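Local coordinates for ERPC (PDB 4BXM), which is an outer-surface lipoprotein of the Lyme disease spirochaete that acquires complement regulators, probably binding factor H to limit complement attack, at residues 127-132 with 144-149. Sequence-based numbering, arbitrary orientation.
Sequences YITFLG and EYAILL
Phe130 O accepts the N-H of Tyr145 at 2.7 Å, nearly in line with the carbonyl, while the CA-H of Glu144 makes a weaker contact with the same oxygen. Tyr145 O answers by taking the N-H of Phe130, and Ile128 and Ile147 exchange a second reciprocal pair, Ile128 N to Ile147 O being the straighter bond at 167°. These two hydrogen-bonded pairs alternate with non-hydrogen-bonded ones, as in regular antiparallel pairing.

The alternation also sorts the side chains. On the face carrying Ile128, Phe130, Tyr145 and Ile147, Phe130 CG sits between its own N and carbonyl carbon (chi1 56°), which lays the ring beneath the neighbouring strand: Tyr145 CB stands over one ring face, 3.8 Å from the centroid, and Ile147 CD1 reaches the ring edge at Phe130 CE1. The Tyr145 and Phe130 rings lie at only 27° to each other, but their centroids are 5.5 Å apart, too offset for a full stack. On the face of Thr129 and Ala146, Ala146 CB meets Thr129 CG2 at 3.8 Å, and the extended Glu144 brings OE2 beside Thr129 CB, while the Thr129 hydroxyl is hydrogen-bonded to Glu120. At the hairpin's open end the Tyr127 ring leans across the partner strand and receives Leu148 CD1 over one face, 3.9 Å from its centroid.

Within the antiparallel sheet, strand 114-122 flanks 125-134 and strand 21-29 flanks 142-148. Phe130 packs on Ile115, Tyr145 bonds through OH to Glu103, and Ile128 and Ile147 both touch Leu152 of helix 149-156, which follows directly from the second strand.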
loop_
_atom_site.group_PDB
_atom_site.type_symbol
_atom_site.label_atom_id
_atom_site.label_comp_id
_atom_site.label_asym_id
_atom_site.label_seq_id
_atom_site.Cartn_x
_atom_site.Cartn_y
_atom_site.Cartn_z
ATOM N N TYR A 127 12.063 2.906 6.003
ATOM C CA TYR A 127 10.797 2.492 5.406
ATOM C C TYR A 127 10.096 3.679 4.700
ATOM O O TYR A 127 10.309 4.845 5.045
ATOM C CB TYR A 127 9.898 1.945 6.457
ATOM C CG TYR A 127 10.378 0.694 7.086
ATOM C CD1 TYR A 127 11.428 0.712 7.996
ATOM C CD2 TYR A 127 9.762 -0.507 6.815
ATOM C CE1 TYR A 127 11.867 -0.443 8.612
ATOM C CE2 TYR A 127 10.186 -1.684 7.413
ATOM C CZ TYR A 127 11.245 -1.631 8.306
ATOM O OH TYR A 127 11.628 -2.794 8.866
ATOM N N ILE A 128 9.248 3.351 3.721
ATOM C CA ILE A 128 8.353 4.327 3.108
ATOM C C ILE A 128 7.176 4.217 3.949
ATOM O O ILE A 128 6.764 3.082 4.248
ATOM C CB ILE A 128 7.991 3.970 1.659
ATOM C CG1 ILE A 128 9.133 4.356 0.705
ATOM C CG2 ILE A 128 6.733 4.694 1.169
ATOM C CD1 ILE A 128 9.256 5.840 0.405
ATOM N N THR A 129 6.662 5.357 4.451
ATOM C CA THR A 129 5.445 5.252 5.302
ATOM C C THR A 129 4.370 6.045 4.692
ATOM O O THR A 129 4.665 7.042 4.050
ATOM C CB THR A 129 5.581 5.861 6.707
ATOM O OG1 THR A 129 5.982 7.228 6.512
ATOM C CG2 THR A 129 6.629 5.049 7.501
ATOM N N PHE A 130 3.135 5.660 4.952
ATOM C CA PHE A 130 2.058 6.537 4.481
ATOM C C PHE A 130 0.829 6.315 5.293
ATOM O O PHE A 130 0.580 5.215 5.840
ATOM C CB PHE A 130 1.747 6.360 2.945
ATOM C CG PHE A 130 1.397 4.941 2.532
ATOM C CD1 PHE A 130 2.404 4.000 2.310
ATOM C CD2 PHE A 130 0.101 4.524 2.412
ATOM C CE1 PHE A 130 2.116 2.700 1.924
ATOM C CE2 PHE A 130 -0.210 3.193 2.032
ATOM C CZ PHE A 130 0.800 2.281 1.797
ATOM N N LEU A 131 -0.016 7.343 5.325
ATOM C CA LEU A 131 -1.320 7.150 5.908
ATOM C C LEU A 131 -2.402 6.596 4.918
ATOM O O LEU A 131 -2.451 6.951 3.727
ATOM C CB LEU A 131 -1.816 8.504 6.455
ATOM C CG LEU A 131 -1.085 9.279 7.553
ATOM C CD1 LEU A 131 -1.783 10.657 7.754
ATOM C CD2 LEU A 131 -1.020 8.582 8.910
ATOM N N GLY A 132 -3.246 5.709 5.438
ATOM C CA GLY A 132 -4.425 5.277 4.777
ATOM C C GLY A 132 -5.636 6.081 5.199
ATOM O O GLY A 132 -5.576 7.288 5.333
ATOM N N GLU A 144 -1.664 3.714 9.502
ATOM C CA GLU A 144 -0.442 4.124 8.855
ATOM C C GLU A 144 0.256 2.871 8.351
ATOM O O GLU A 144 0.188 1.821 8.993
ATOM C CB GLU A 144 0.440 4.894 9.819
ATOM C CG GLU A 144 1.620 5.608 9.152
ATOM C CD GLU A 144 2.612 6.199 10.144
ATOM O OE1 GLU A 144 2.194 6.397 11.311
ATOM O OE2 GLU A 144 3.796 6.480 9.767
ATOM N N TYR A 145 0.936 2.967 7.220
ATOM C CA TYR A 145 1.508 1.790 6.614
ATOM C C TYR A 145 2.984 2.045 6.448
ATOM O O TYR A 145 3.384 3.169 6.254
ATOM C CB TYR A 145 0.872 1.410 5.238
ATOM C CG TYR A 145 -0.522 0.883 5.349
ATOM C CD1 TYR A 145 -0.751 -0.457 5.604
ATOM C CD2 TYR A 145 -1.612 1.701 5.192
ATOM C CE1 TYR A 145 -2.035 -0.952 5.758
ATOM C CE2 TYR A 145 -2.883 1.203 5.271
ATOM C CZ TYR A 145 -3.102 -0.128 5.551
ATOM O OH TYR A 145 -4.364 -0.672 5.729
ATOM N N ALA A 146 3.774 0.968 6.457
ATOM C CA ALA A 146 5.206 1.050 6.109
ATOM C C ALA A 146 5.717 -0.143 5.332
ATOM O O ALA A 146 5.267 -1.305 5.495
ATOM C CB ALA A 146 6.056 1.275 7.358
ATOM N N ILE A 147 6.650 0.172 4.459
ATOM C CA ILE A 147 7.233 -0.811 3.546
ATOM C C ILE A 147 8.715 -0.528 3.449
ATOM O O ILE A 147 9.123 0.600 3.216
ATOM C CB ILE A 147 6.692 -0.689 2.084
ATOM C CG1 ILE A 147 5.230 -1.071 2.032
ATOM C CG2 ILE A 147 7.508 -1.590 1.188
ATOM C CD1 ILE A 147 4.417 -0.553 0.859
ATOM N N LEU A 148 9.531 -1.561 3.478
ATOM C CA LEU A 148 10.964 -1.332 3.378
ATOM C C LEU A 148 11.407 -0.578 2.127
ATOM O O LEU A 148 11.107 -0.900 0.999
ATOM C CB LEU A 148 11.719 -2.679 3.508
ATOM C CG LEU A 148 13.205 -2.637 3.836
ATOM C CD1 LEU A 148 13.458 -1.977 5.201
ATOM C CD2 LEU A 148 13.723 -4.075 3.834
ATOM N N LEU A 149 12.166 0.459 2.328
ATOM C CA LEU A 149 12.528 1.336 1.247
ATOM C C LEU A 149 13.359 0.647 0.180
ATOM O O LEU A 149 13.194 0.923 -1.030
ATOM C CB LEU A 149 13.272 2.555 1.802
ATOM C CG LEU A 149 13.900 3.425 0.709
ATOM C CD1 LEU A 149 12.870 4.016 -0.231
ATOM C CD2 LEU A 149 14.683 4.510 1.397
#